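Local structure of probable endoglucanase (Gluconacetobacter xylinus, 1WZZ) at residues 214-219 against 223-228; 148-153 against 189-194; 234-239 against 283-288; 172-177 against 246-251. The protein hydrolyses internal beta-1,4-glucosidic linkages, cutting carboxymethyl-cellulose as a secreted endoglucanase of glycoside hydrolase family 8 that is required for cellulose biosynthesis. One frame throughout, in Å; residues are numbered along the deposited sequence.

Interaction 1: residues 214-219 against 223-228; sequences WLAVNR and ALSIAS
Trp-214 to Asn-218 and Ala-223 to Ala-227 pair as the two arms of an antiparallel beta hairpin, the strand axes approaching to 4.7 Å at an angle of 146°. Four backbone hydrogen bonds hold them. Ala-216 and Ser-225 form the hydrogen-bonded pair at the middle, with Ala-216 N reaching Ser-225 O at 2.8 Å and Ser-225 N answering to Ala-216 O. Toward the turn, Asn-218 N binds Ala-223 O, while at the open end Ala-227 N binds Trp-214 O.

Val-217 and Leu-224 stand side by side on one face, where Leu-224 CD2 settles 3.8 Å from Val-217 CG2. Ala-216 and Ser-225 share the other face, OG of Ser-225 lying 3.4 Å from Ala-216 CB. Leu-215 starts out away from the partner arm, yet with CG anti to the backbone N (chi1 -175°) its CD1 swings back to 3.3 Å from Ser-225 O. Past the last pair, the methyl of Ala-227 rests on Trp-214 CB at 3.6 Å. The Asn-218 carboxamide turns to the hairpin loop, where OD1 accepts Thr-221 N.

The Trp-214 side chain lies about 8 Å from those of Glu-49, proton donor by similarity, and Asp-106, predicted nucleophile. Strand 215-218 is the central strand of a three-stranded antiparallel sheet, hydrogen-bonded on its other edge to strand 164-167. Leu-224 packs on Leu-199 and Ala-202 of helix 188-202, and the Trp-214 indole stacks on Trp-230.

Interaction 2: residues 148-153 against 189-194; sequences PYVVLM and WRQVME
Val-150 meets Gln-191 and Val-192 where a small beta hairpin, strands 143-146 and 149-152, lies against helix 188-202 of the (alpha/alpha)6 barrel. Val-150, on the second strand of that hairpin, points at the helix and divides its two methyls between two consecutive helix residues. Its CG1, anti to the backbone N (chi1 173°), goes to Val-192, where the nearest methyl, CG2, is 4.1 Å away. Its CG2 goes to Gln-191 and sits over the flat of the carboxamide, 3.6 Å from CD. Both pairs of side chains cross at about a right angle.

Gln-191 can lie beneath the valine because its chain leaves the helix fully extended. The amide is then held at its far end: NE2 donates to Asp-195 OD2, one helical turn further on. The same carboxylate oxygen accepts the backbone N of Val-150, so Asp-195 ties strand and helix together and also fixes the glutamine beside them. Val-192 is buried, and it touches Thr-143 of the neighbouring strand as well as Val-150, and so meets both arms of the hairpin.

No direct hydrogen bond links the two segments. A single water takes that role, donating one proton to Val-150 O at 2.6 Å and the other to Val-192 O at 2.8 Å.

Interaction 3: residues 234-239 against 283-288; sequences FSYDAI and SPYNAP
Tyr-236 and Tyr-285 come at each other from opposite directions and join through their hydroxyls, OH to OH at 2.7 Å. Each oxygen lies at the edge of the other's ring, near its plane, the rings inclined by only about 20°. The meeting is slightly offset, which brings Tyr-236 OH to 3.0 Å from Tyr-285 CE2. Pro-288 adds a looser apolar touch, its CD lying 4.2 Å from Tyr-236 CE2.

Ser-283 sets the Tyr-285 ring. Its CB sits 3.7 Å above the centre of one face, and its OG donates to Tyr-285 O at 2.8 Å while also accepting Gly-273 N. With CG between the backbone N and the carbonyl carbon (chi1 53°), the Tyr-285 ring is folded back over that serine. Tyr-316 of helix 315-331 places the other partner: it meets the Tyr-236 ring edge-to-face, hydrogen-bonds Tyr-236 O through its OH, and touches Pro-288.

Two loops, one leading into helix 240-247 and the other into helix 289-297, are thus bridged at the surface, the Tyr-236 side chain about 10 Å from that of the predicted nucleophile Asp-106. The bridge rests on one hydroxyl-to-hydroxyl bond in which either oxygen could donate, with little apolar burial.

Interaction 4: residues 172-177 against 246-251; sequences YVMPSL and YWAHML
Pro-175 points the CG corner of its ring at one face of the Trp-247 indole, the two side chains crossing at about a right angle, in a CH-pi contact. CG stands 3.6 Å from the centroid of the six-membered ring and only 11° off its normal, with CB reaching across toward NE1. With CG of Trp-247 anti to its backbone N (chi1 -176°), the indole is carried out to meet the proline.

The remaining contact is purely aliphatic. Ala-248 CB presses on Met-174 CB at 3.3 Å, tighter than usual for two carbons, while the bent selenomethionine chain leads its selenium away.

Backbone motifs shape both sides. Val-173 occupies the N-cap of helix 174-184, so Met-174 and Pro-175 are in its first turn; across from them, helix 240-247 ends in a Schellman motif at His-249, whose N bonds to Tyr-246 O.

The contact therefore sets the start of one barrel helix against the end of another. Helix 315-331 flanks it: Ile-326 and Ala-327 touch the indole, and Glu-330 OE2 accepts its NE1.

In the fold
Interaction 4 is the buried contact of the set, an apolar junction of helix ends inside the fold; interaction 3 lies at the surface and depends on a polar pair. Interactions 1 and 2 fall between, both partly buried and both involving a beta hairpin beside helix 188-202: the first pairs the arms of one through backbone bonds, the second sets a strand of another on the helix through methyl packing and a water. They touch through Leu-224 and Tyr-149. Interactions 2 and 4 are linked by Leu-152 N with Tyr-172 OH, a probable hydrogen bond, and by Leu-177 packing on Trp-189. Trp-214 and Asp-237 connect interactions 1 and 3, while 172-177/246-251 closes a chain loop containing the hairpin of interaction 1.

Interaction 1: residues 214-219 against 223-228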
loop_
_atom_site.group_PDB
_atom_site.type_symbol
_atom_site.label_atom_id
_atom_site.label_comp_id
_atom_site.label_asym_id
_atom_site.label_seq_id
_atom_site.Cartn_x
_atom_site.Cartn_y
_atom_site.Cartn_z
ATOM N N TRP A 214 -12.521 -1.338 3.236
ATOM C CA TRP A 214 -13.205 -1.876 2.047
ATOM C C TRP A 214 -14.444 -1.059 1.699
ATOM O O TRP A 214 -15.341 -0.875 2.534
ATOM C CB TRP A 214 -13.597 -3.330 2.313
ATOM C CG TRP A 214 -12.419 -4.194 2.649
ATOM C CD1 TRP A 214 -11.989 -4.548 3.897
ATOM C CD2 TRP A 214 -11.528 -4.820 1.719
ATOM N NE1 TRP A 214 -10.878 -5.355 3.804
ATOM C CE2 TRP A 214 -10.577 -5.539 2.474
ATOM C CE3 TRP A 214 -11.442 -4.846 0.314
ATOM C CZ2 TRP A 214 -9.553 -6.281 1.877
ATOM C CZ3 TRP A 214 -10.405 -5.590 -0.280
ATOM C CH2 TRP A 214 -9.484 -6.294 0.510
ATOM N N LEU A 215 -14.468 -0.575 0.453
ATOM C CA LEU A 215 -15.522 0.284 -0.073
ATOM C C LEU A 215 -16.363 -0.414 -1.142
ATOM O O LEU A 215 -15.817 -1.048 -2.020
ATOM C CB LEU A 215 -14.895 1.505 -0.712
ATOM C CG LEU A 215 -15.801 2.622 -1.227
ATOM C CD1 LEU A 215 -16.428 3.396 -0.003
ATOM C CD2 LEU A 215 -14.961 3.566 -2.093
ATOM N N ALA A 216 -17.686 -0.281 -1.066
ATOM C CA ALA A 216 -18.548 -0.879 -2.089
ATOM C C ALA A 216 -19.044 0.258 -2.970
ATOM O O ALA A 216 -19.410 1.342 -2.483
ATOM C CB ALA A 216 -19.730 -1.603 -1.435
ATOM N N VAL A 217 -19.039 0.037 -4.284
ATOM C CA VAL A 217 -19.505 1.036 -5.224
ATOM C C VAL A 217 -20.629 0.362 -6.016
ATOM O O VAL A 217 -20.397 -0.640 -6.686
ATOM C CB VAL A 217 -18.396 1.439 -6.224
ATOM C CG1 VAL A 217 -18.914 2.547 -7.166
ATOM C CG2 VAL A 217 -17.134 1.887 -5.453
ATOM N N ASN A 218 -21.849 0.887 -5.922
ATOM C CA ASN A 218 -22.971 0.305 -6.679
ATOM C C ASN A 218 -22.627 0.483 -8.169
ATOM O O ASN A 218 -22.295 1.579 -8.620
ATOM C CB ASN A 218 -24.283 1.021 -6.305
ATOM C CG ASN A 218 -25.505 0.421 -7.009
ATOM O OD1 ASN A 218 -25.691 0.612 -8.192
ATOM N ND2 ASN A 218 -26.314 -0.324 -6.273
ATOM N N ARG A 219 -22.678 -0.602 -8.943
ATOM C CA ARG A 219 -22.292 -0.499 -10.350
ATOM C C ARG A 219 -23.233 0.353 -11.177
ATOM O O ARG A 219 -22.809 1.044 -12.110
ATOM C CB ARG A 219 -22.153 -1.897 -10.961
ATOM C CG ARG A 219 -21.177 -2.759 -10.179
ATOM C CD ARG A 219 -20.484 -3.773 -11.060
ATOM N NE ARG A 219 -21.397 -4.753 -11.618
ATOM C CZ ARG A 219 -21.061 -5.612 -12.573
ATOM N NH1 ARG A 219 -19.833 -5.599 -13.072
ATOM N NH2 ARG A 219 -21.949 -6.487 -13.028
ATOM N N ALA A 223 -23.330 4.721 -5.989
ATOM C CA ALA A 223 -23.454 5.074 -4.578
ATOM C C ALA A 223 -22.307 4.389 -3.830
ATOM O O ALA A 223 -21.953 3.258 -4.147
ATOM C CB ALA A 223 -24.764 4.605 -4.027
ATOM N N LEU A 224 -21.749 5.077 -2.838
ATOM C CA LEU A 224 -20.639 4.522 -2.050
ATOM C C LEU A 224 -21.103 4.088 -0.681
ATOM O O LEU A 224 -21.885 4.784 -0.033
ATOM C CB LEU A 224 -19.533 5.573 -1.892
ATOM C CG LEU A 224 -19.076 6.224 -3.200
ATOM C CD1 LEU A 224 -18.059 7.314 -2.925
ATOM C CD2 LEU A 224 -18.465 5.143 -4.123
ATOM N N SER A 225 -20.614 2.945 -0.226
ATOM C CA SER A 225 -20.998 2.436 1.078
ATOM C C SER A 225 -19.851 1.634 1.646
ATOM O O SER A 225 -18.892 1.352 0.934
ATOM C CB SER A 225 -22.242 1.541 0.967
ATOM O OG SER A 225 -22.041 0.387 0.146
ATOM N N ILE A 226 -19.931 1.285 2.928
ATOM C CA ILE A 226 -18.882 0.462 3.531
ATOM C C ILE A 226 -19.147 -0.986 3.106
ATOM O O ILE A 226 -20.252 -1.495 3.296
ATOM C CB ILE A 226 -18.920 0.577 5.064
ATOM C CG1 ILE A 226 -18.744 2.048 5.456
ATOM C CG2 ILE A 226 -17.852 -0.327 5.686
ATOM C CD1 ILE A 226 -19.203 2.353 6.882
ATOM N N ALA A 227 -18.156 -1.665 2.524
ATOM C CA ALA A 227 -18.372 -3.046 2.072
ATOM C C ALA A 227 -18.870 -3.980 3.170
ATOM O O ALA A 227 -18.370 -3.967 4.289
ATOM C CB ALA A 227 -17.093 -3.615 1.441
ATOM N N SER A 228 -19.839 -4.834 2.836
ATOM C CA SER A 228 -20.422 -5.727 3.840
ATOM C C SER A 228 -19.650 -6.975 4.261
ATOM O O SER A 228 -19.936 -7.547 5.320
ATOM C CB SER A 228 -21.822 -6.165 3.382
ATOM O OG SER A 228 -21.697 -7.077 2.311
#

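Interaction 2: residues 148-153 against 189-194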
loop_
_atom_site.group_PDB
_atom_site.type_symbol
_atom_site.label_atom_id
_atom_site.label_comp_id
_atom_site.label_asym_id
_atom_site.label_seq_id
_atom_site.Cartn_x
_atom_site.Cartn_y
_atom_site.Cartn_z
ATOM N N PRO A 148 -20.006 6.167 -12.146
ATOM C CA PRO A 148 -19.336 7.149 -13.003
ATOM C C PRO A 148 -17.814 7.116 -12.961
ATOM O O PRO A 148 -17.124 7.964 -13.540
ATOM C CB PRO A 148 -19.869 8.470 -12.456
ATOM C CG PRO A 148 -19.841 8.179 -10.965
ATOM C CD PRO A 148 -20.476 6.788 -10.894
ATOM N N TYR A 149 -17.273 6.118 -12.283
ATOM C CA TYR A 149 -15.828 6.080 -12.136
ATOM C C TYR A 149 -15.150 4.940 -12.872
ATOM O O TYR A 149 -15.811 3.977 -13.251
ATOM C CB TYR A 149 -15.450 5.853 -10.679
ATOM C CG TYR A 149 -16.195 6.684 -9.656
ATOM C CD1 TYR A 149 -17.235 6.138 -8.910
ATOM C CD2 TYR A 149 -15.823 7.997 -9.431
ATOM C CE1 TYR A 149 -17.901 6.899 -7.941
ATOM C CE2 TYR A 149 -16.471 8.762 -8.476
ATOM C CZ TYR A 149 -17.494 8.215 -7.746
ATOM O OH TYR A 149 -18.136 9.008 -6.817
ATOM N N VAL A 150 -13.847 5.094 -13.055
ATOM C CA VAL A 150 -13.001 3.999 -13.569
ATOM C C VAL A 150 -12.231 3.692 -12.281
ATOM O O VAL A 150 -11.529 4.563 -11.739
ATOM C CB VAL A 150 -12.042 4.426 -14.642
ATOM C CG1 VAL A 150 -11.085 3.250 -14.985
ATOM C CG2 VAL A 150 -12.835 4.753 -15.917
ATOM N N VAL A 151 -12.394 2.478 -11.779
ATOM C CA VAL A 151 -11.770 2.108 -10.510
ATOM C C VAL A 151 -10.676 1.078 -10.642
ATOM O O VAL A 151 -10.602 0.386 -11.648
ATOM C CB VAL A 151 -12.822 1.554 -9.559
ATOM C CG1 VAL A 151 -13.985 2.607 -9.455
ATOM C CG2 VAL A 151 -13.394 0.212 -10.100
ATOM N N LEU A 152 -9.858 0.980 -9.590
ATOM C CA LEU A 152 -8.767 0.016 -9.512
ATOM C C LEU A 152 -9.269 -1.151 -8.635
ATOM O O LEU A 152 -9.541 -0.967 -7.453
ATOM C CB LEU A 152 -7.575 0.706 -8.850
ATOM C CG LEU A 152 -6.277 -0.056 -8.642
ATOM C CD1 LEU A 152 -5.575 -0.295 -9.997
ATOM C CD2 LEU A 152 -5.375 0.795 -7.713
HETATM N N MSE A 153 -9.392 -2.359 -9.203
HETATM C CA MSE A 153 -9.875 -3.530 -8.457
HETATM C C MSE A 153 -8.770 -4.063 -7.527
HETATM O O MSE A 153 -7.593 -3.994 -7.870
HETATM C CB MSE A 153 -10.302 -4.677 -9.416
HETATM C CG MSE A 153 -11.447 -4.350 -10.345
HETATM SE SE MSE A 153 -12.360 -6.025 -10.859
HETATM C CE MSE A 153 -10.798 -7.195 -11.135
ATOM N N TRP A 189 -4.314 6.215 -17.295
ATOM C CA TRP A 189 -3.903 6.360 -15.896
ATOM C C TRP A 189 -4.444 7.636 -15.308
ATOM O O TRP A 189 -4.628 7.736 -14.084
ATOM C CB TRP A 189 -2.386 6.355 -15.750
ATOM C CG TRP A 189 -1.757 4.992 -15.808
ATOM C CD1 TRP A 189 -0.890 4.527 -16.761
ATOM C CD2 TRP A 189 -1.960 3.904 -14.893
ATOM N NE1 TRP A 189 -0.545 3.227 -16.494
ATOM C CE2 TRP A 189 -1.188 2.816 -15.357
ATOM C CE3 TRP A 189 -2.725 3.740 -13.720
ATOM C CZ2 TRP A 189 -1.152 1.584 -14.694
ATOM C CZ3 TRP A 189 -2.690 2.515 -13.063
ATOM C CH2 TRP A 189 -1.905 1.448 -13.553
ATOM N N ARG A 190 -4.708 8.614 -16.169
ATOM C CA ARG A 190 -5.234 9.888 -15.677
ATOM C C ARG A 190 -6.573 9.752 -14.985
ATOM O O ARG A 190 -6.725 10.217 -13.847
ATOM C CB ARG A 190 -5.354 10.911 -16.810
ATOM C CG ARG A 190 -5.858 12.274 -16.334
ATOM C CD ARG A 190 -5.932 13.289 -17.469
ATOM N NE ARG A 190 -4.688 13.326 -18.239
ATOM C CZ ARG A 190 -4.470 12.629 -19.354
ATOM N NH1 ARG A 190 -5.418 11.830 -19.845
ATOM N NH2 ARG A 190 -3.298 12.721 -19.976
ATOM N N GLN A 191 -7.553 9.134 -15.638
ATOM C CA GLN A 191 -8.825 9.015 -14.997
ATOM C C GLN A 191 -8.715 8.116 -13.788
ATOM O O GLN A 191 -9.463 8.292 -12.848
ATOM C CB GLN A 191 -9.930 8.483 -15.919
ATOM C CG GLN A 191 -11.249 8.512 -15.165
ATOM C CD GLN A 191 -12.469 8.364 -16.033
ATOM O OE1 GLN A 191 -12.369 8.121 -17.247
ATOM N NE2 GLN A 191 -13.643 8.499 -15.417
ATOM N N VAL A 192 -7.820 7.124 -13.823
ATOM C CA VAL A 192 -7.688 6.253 -12.655
ATOM C C VAL A 192 -7.269 7.067 -11.445
ATOM O O VAL A 192 -7.846 6.919 -10.357
ATOM C CB VAL A 192 -6.668 5.133 -12.873
ATOM C CG1 VAL A 192 -6.466 4.356 -11.540
ATOM C CG2 VAL A 192 -7.206 4.180 -13.963
HETATM N N MSE A 193 -6.284 7.934 -11.634
HETATM C CA MSE A 193 -5.808 8.761 -10.519
HETATM C C MSE A 193 -6.856 9.794 -10.105
HETATM O O MSE A 193 -7.093 9.980 -8.918
HETATM C CB MSE A 193 -4.514 9.468 -10.897
HETATM C CG MSE A 193 -3.335 8.555 -10.995
HETATM SE SE MSE A 193 -1.749 9.546 -11.511
HETATM C CE MSE A 193 -1.854 9.337 -13.423
ATOM N N GLU A 194 -7.479 10.450 -11.080
ATOM C CA GLU A 194 -8.487 11.455 -10.775
ATOM C C GLU A 194 -9.686 10.854 -10.071
ATOM O O GLU A 194 -10.236 11.447 -9.132
ATOM C CB GLU A 194 -8.932 12.186 -12.046
ATOM C CG GLU A 194 -7.777 12.828 -12.775
ATOM C CD GLU A 194 -8.179 13.391 -14.136
ATOM O OE1 GLU A 194 -9.078 12.810 -14.795
ATOM O OE2 GLU A 194 -7.570 14.400 -14.552
HETATM O O HOH W 1 -9.882 5.128 -9.810
#

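Interaction 3: residues 234-239 against 283-288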
loop_
_atom_site.group_PDB
_atom_site.type_symbol
_atom_site.label_atom_id
_atom_site.label_comp_id
_atom_site.label_asym_id
_atom_site.label_seq_id
_atom_site.Cartn_x
_atom_site.Cartn_y
_atom_site.Cartn_z
ATOM N N PHE A 234 -12.203 1.587 9.693
ATOM C CA PHE A 234 -11.022 2.267 9.167
ATOM C C PHE A 234 -9.967 1.511 10.009
ATOM O O PHE A 234 -9.976 1.575 11.253
ATOM C CB PHE A 234 -10.988 3.746 9.568
ATOM C CG PHE A 234 -9.605 4.371 9.485
ATOM C CD1 PHE A 234 -9.161 4.900 8.283
ATOM C CD2 PHE A 234 -8.776 4.452 10.616
ATOM C CE1 PHE A 234 -7.913 5.519 8.192
ATOM C CE2 PHE A 234 -7.505 5.077 10.532
ATOM C CZ PHE A 234 -7.088 5.608 9.326
ATOM N N SER A 235 -9.074 0.756 9.381
ATOM C CA SER A 235 -8.072 0.060 10.180
ATOM C C SER A 235 -6.761 -0.207 9.468
ATOM O O SER A 235 -6.197 0.712 8.861
ATOM C CB SER A 235 -8.628 -1.229 10.866
ATOM O OG SER A 235 -8.788 -2.391 10.044
ATOM N N TYR A 236 -6.290 -1.440 9.542
ATOM C CA TYR A 236 -4.950 -1.783 9.043
ATOM C C TYR A 236 -4.624 -1.596 7.590
ATOM O O TYR A 236 -3.463 -1.646 7.217
ATOM C CB TYR A 236 -4.602 -3.202 9.479
ATOM C CG TYR A 236 -4.661 -3.341 10.977
ATOM C CD1 TYR A 236 -5.820 -3.797 11.608
ATOM C CD2 TYR A 236 -3.579 -2.942 11.769
ATOM C CE1 TYR A 236 -5.906 -3.847 13.004
ATOM C CE2 TYR A 236 -3.655 -2.984 13.166
ATOM C CZ TYR A 236 -4.823 -3.439 13.767
ATOM O OH TYR A 236 -4.897 -3.487 15.142
ATOM N N ASP A 237 -5.647 -1.405 6.766
ATOM C CA ASP A 237 -5.428 -1.117 5.364
ATOM C C ASP A 237 -5.640 0.377 5.151
ATOM O O ASP A 237 -4.773 1.060 4.607
ATOM C CB ASP A 237 -6.419 -1.888 4.470
ATOM C CG ASP A 237 -5.985 -3.322 4.226
ATOM O OD1 ASP A 237 -6.774 -4.116 3.666
ATOM O OD2 ASP A 237 -4.843 -3.665 4.576
ATOM N N ALA A 238 -6.794 0.883 5.593
ATOM C CA ALA A 238 -7.142 2.292 5.359
ATOM C C ALA A 238 -6.146 3.311 5.896
ATOM O O ALA A 238 -6.051 4.430 5.385
ATOM C CB ALA A 238 -8.550 2.577 5.912
ATOM N N ILE A 239 -5.382 2.907 6.902
ATOM C CA ILE A 239 -4.367 3.794 7.491
ATOM C C ILE A 239 -3.391 4.284 6.399
ATOM O O ILE A 239 -2.851 5.393 6.486
ATOM C CB ILE A 239 -3.602 3.038 8.634
ATOM C CG1 ILE A 239 -2.543 3.949 9.292
ATOM C CG2 ILE A 239 -2.888 1.779 8.095
ATOM C CD1 ILE A 239 -3.112 5.242 9.911
ATOM N N SER A 283 -10.890 0.441 18.888
ATOM C CA SER A 283 -10.230 -0.774 19.325
ATOM C C SER A 283 -9.890 -0.657 20.802
ATOM O O SER A 283 -9.545 0.424 21.280
ATOM C CB SER A 283 -8.931 -0.981 18.537
ATOM O OG SER A 283 -8.105 0.191 18.621
ATOM N N PRO A 284 -9.994 -1.762 21.544
ATOM C CA PRO A 284 -9.664 -1.752 22.979
ATOM C C PRO A 284 -8.143 -1.873 23.190
ATOM O O PRO A 284 -7.660 -2.508 24.121
ATOM C CB PRO A 284 -10.450 -2.947 23.521
ATOM C CG PRO A 284 -10.339 -3.937 22.382
ATOM C CD PRO A 284 -10.570 -3.056 21.138
ATOM N N TYR A 285 -7.386 -1.309 22.245
ATOM C CA TYR A 285 -5.938 -1.264 22.323
ATOM C C TYR A 285 -5.483 -0.101 21.448
ATOM O O TYR A 285 -6.269 0.420 20.668
ATOM C CB TYR A 285 -5.314 -2.570 21.827
ATOM C CG TYR A 285 -5.755 -3.010 20.464
ATOM C CD1 TYR A 285 -6.787 -3.927 20.320
ATOM C CD2 TYR A 285 -5.118 -2.530 19.307
ATOM C CE1 TYR A 285 -7.182 -4.367 19.064
ATOM C CE2 TYR A 285 -5.513 -2.964 18.047
ATOM C CZ TYR A 285 -6.541 -3.884 17.937
ATOM O OH TYR A 285 -6.911 -4.358 16.710
ATOM N N ASN A 286 -4.229 0.325 21.615
ATOM C CA ASN A 286 -3.688 1.419 20.825
ATOM C C ASN A 286 -3.048 0.875 19.557
ATOM O O ASN A 286 -2.643 -0.283 19.487
ATOM C CB ASN A 286 -2.655 2.199 21.637
ATOM C CG ASN A 286 -3.289 2.961 22.784
ATOM O OD1 ASN A 286 -4.381 3.545 22.642
ATOM N ND2 ASN A 286 -2.608 2.970 23.926
ATOM N N ALA A 287 -3.010 1.725 18.550
ATOM C CA ALA A 287 -2.437 1.342 17.259
ATOM C C ALA A 287 -0.956 1.083 17.350
ATOM O O ALA A 287 -0.297 1.568 18.249
ATOM C CB ALA A 287 -2.668 2.474 16.283
ATOM N N PRO A 288 -0.410 0.310 16.395
ATOM C CA PRO A 288 1.030 0.077 16.452
ATOM C C PRO A 288 1.723 1.399 16.070
ATOM O O PRO A 288 1.108 2.321 15.493
ATOM C CB PRO A 288 1.242 -1.034 15.418
ATOM C CG PRO A 288 0.200 -0.785 14.434
ATOM C CD PRO A 288 -1.028 -0.475 15.318
#

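Interaction 4: residues 172-177 against 246-251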
loop_
_atom_site.group_PDB
_atom_site.type_symbol
_atom_site.label_atom_id
_atom_site.label_comp_id
_atom_site.label_asym_id
_atom_site.label_seq_id
_atom_site.Cartn_x
_atom_site.Cartn_y
_atom_site.Cartn_z
ATOM N N TYR A 172 -4.570 2.013 -3.702
ATOM C CA TYR A 172 -4.206 3.096 -4.610
ATOM C C TYR A 172 -2.852 3.575 -4.124
ATOM O O TYR A 172 -2.736 4.566 -3.380
ATOM C CB TYR A 172 -5.203 4.261 -4.582
ATOM C CG TYR A 172 -6.419 4.032 -5.437
ATOM C CD1 TYR A 172 -7.403 3.135 -5.049
ATOM C CD2 TYR A 172 -6.570 4.702 -6.650
ATOM C CE1 TYR A 172 -8.533 2.901 -5.859
ATOM C CE2 TYR A 172 -7.686 4.479 -7.461
ATOM C CZ TYR A 172 -8.650 3.584 -7.055
ATOM O OH TYR A 172 -9.770 3.372 -7.827
ATOM N N VAL A 173 -1.822 2.838 -4.520
ATOM C CA VAL A 173 -0.442 3.168 -4.134
ATOM C C VAL A 173 -0.085 4.390 -5.009
ATOM O O VAL A 173 0.500 4.268 -6.093
ATOM C CB VAL A 173 0.461 1.936 -4.395
ATOM C CG1 VAL A 173 1.923 2.248 -4.002
ATOM C CG2 VAL A 173 -0.071 0.732 -3.604
HETATM N N MSE A 174 -0.509 5.577 -4.555
HETATM C CA MSE A 174 -0.336 6.843 -5.290
HETATM C C MSE A 174 0.942 7.119 -6.062
HETATM O O MSE A 174 0.888 7.453 -7.254
HETATM C CB MSE A 174 -0.583 8.020 -4.356
HETATM C CG MSE A 174 -2.020 8.243 -4.060
HETATM SE SE MSE A 174 -2.881 8.444 -5.730
HETATM C CE MSE A 174 -3.794 6.749 -5.799
ATOM N N PRO A 175 2.098 7.083 -5.388
ATOM C CA PRO A 175 3.353 7.324 -6.093
ATOM C C PRO A 175 3.544 6.326 -7.235
ATOM O O PRO A 175 4.187 6.644 -8.227
ATOM C CB PRO A 175 4.422 7.127 -5.016
ATOM C CG PRO A 175 3.747 6.319 -3.959
ATOM C CD PRO A 175 2.347 6.911 -3.942
ATOM N N SER A 176 3.029 5.109 -7.062
ATOM C CA SER A 176 3.167 4.119 -8.134
ATOM C C SER A 176 2.281 4.469 -9.328
ATOM O O SER A 176 2.677 4.239 -10.494
ATOM C CB SER A 176 2.825 2.713 -7.617
ATOM O OG SER A 176 3.293 1.721 -8.546
ATOM N N LEU A 177 1.084 5.005 -9.085
ATOM C CA LEU A 177 0.216 5.397 -10.217
ATOM C C LEU A 177 0.877 6.545 -10.990
ATOM O O LEU A 177 0.801 6.612 -12.228
ATOM C CB LEU A 177 -1.170 5.826 -9.723
ATOM C CG LEU A 177 -1.949 4.769 -8.942
ATOM C CD1 LEU A 177 -3.323 5.348 -8.548
ATOM C CD2 LEU A 177 -2.099 3.518 -9.770
ATOM N N TYR A 246 -0.723 11.867 0.671
ATOM C CA TYR A 246 0.200 12.911 1.122
ATOM C C TYR A 246 1.491 12.812 0.292
ATOM O O TYR A 246 1.995 13.800 -0.235
ATOM C CB TYR A 246 0.530 12.721 2.624
ATOM C CG TYR A 246 1.977 13.029 3.034
ATOM C CD1 TYR A 246 2.932 12.003 3.138
ATOM C CD2 TYR A 246 2.392 14.342 3.308
ATOM C CE1 TYR A 246 4.257 12.269 3.499
ATOM C CE2 TYR A 246 3.740 14.616 3.669
ATOM C CZ TYR A 246 4.655 13.571 3.758
ATOM O OH TYR A 246 5.978 13.811 4.082
ATOM N N TRP A 247 1.991 11.587 0.161
ATOM C CA TRP A 247 3.231 11.302 -0.549
ATOM C C TRP A 247 3.182 11.781 -1.981
ATOM O O TRP A 247 4.167 12.349 -2.497
ATOM C CB TRP A 247 3.432 9.787 -0.458
ATOM C CG TRP A 247 4.649 9.162 -1.003
ATOM C CD1 TRP A 247 5.631 9.713 -1.806
ATOM C CD2 TRP A 247 4.998 7.809 -0.811
ATOM N NE1 TRP A 247 6.572 8.753 -2.117
ATOM C CE2 TRP A 247 6.205 7.574 -1.521
ATOM C CE3 TRP A 247 4.403 6.753 -0.104
ATOM C CZ2 TRP A 247 6.822 6.327 -1.543
ATOM C CZ3 TRP A 247 5.024 5.507 -0.130
ATOM C CH2 TRP A 247 6.221 5.310 -0.844
ATOM N N ALA A 248 2.034 11.575 -2.616
ATOM C CA ALA A 248 1.870 11.959 -4.018
ATOM C C ALA A 248 1.456 13.407 -4.225
ATOM O O ALA A 248 1.198 13.820 -5.368
ATOM C CB ALA A 248 0.850 11.024 -4.692
ATOM N N HIS A 249 1.382 14.175 -3.132
ATOM C CA HIS A 249 0.973 15.591 -3.187
ATOM C C HIS A 249 -0.453 15.690 -3.726
ATOM O O HIS A 249 -0.792 16.614 -4.478
ATOM C CB HIS A 249 1.908 16.406 -4.095
ATOM C CG HIS A 249 3.329 16.451 -3.632
ATOM N ND1 HIS A 249 3.728 17.142 -2.509
ATOM C CD2 HIS A 249 4.448 15.879 -4.138
ATOM C CE1 HIS A 249 5.030 16.993 -2.340
ATOM N NE2 HIS A 249 5.492 16.232 -3.315
HETATM N N MSE A 250 -1.300 14.743 -3.340
HETATM C CA MSE A 250 -2.665 14.746 -3.809
HETATM C C MSE A 250 -3.673 14.592 -2.674
HETATM O O MSE A 250 -4.759 14.084 -2.890
HETATM C CB MSE A 250 -2.848 13.646 -4.871
HETATM C CG MSE A 250 -1.987 13.881 -6.135
HETATM SE SE MSE A 250 -2.455 15.562 -7.057
HETATM C CE MSE A 250 -0.693 16.299 -7.422
ATOM N N LEU A 251 -3.297 15.032 -1.471
ATOM C CA LEU A 251 -4.211 14.968 -0.319
ATOM C C LEU A 251 -4.909 16.321 -0.271
ATOM O O LEU A 251 -4.283 17.344 0.046
ATOM C CB LEU A 251 -3.436 14.710 0.978
ATOM C CG LEU A 251 -4.270 14.450 2.252
ATOM C CD1 LEU A 251 -5.187 13.257 2.077
ATOM C CD2 LEU A 251 -3.330 14.214 3.427
#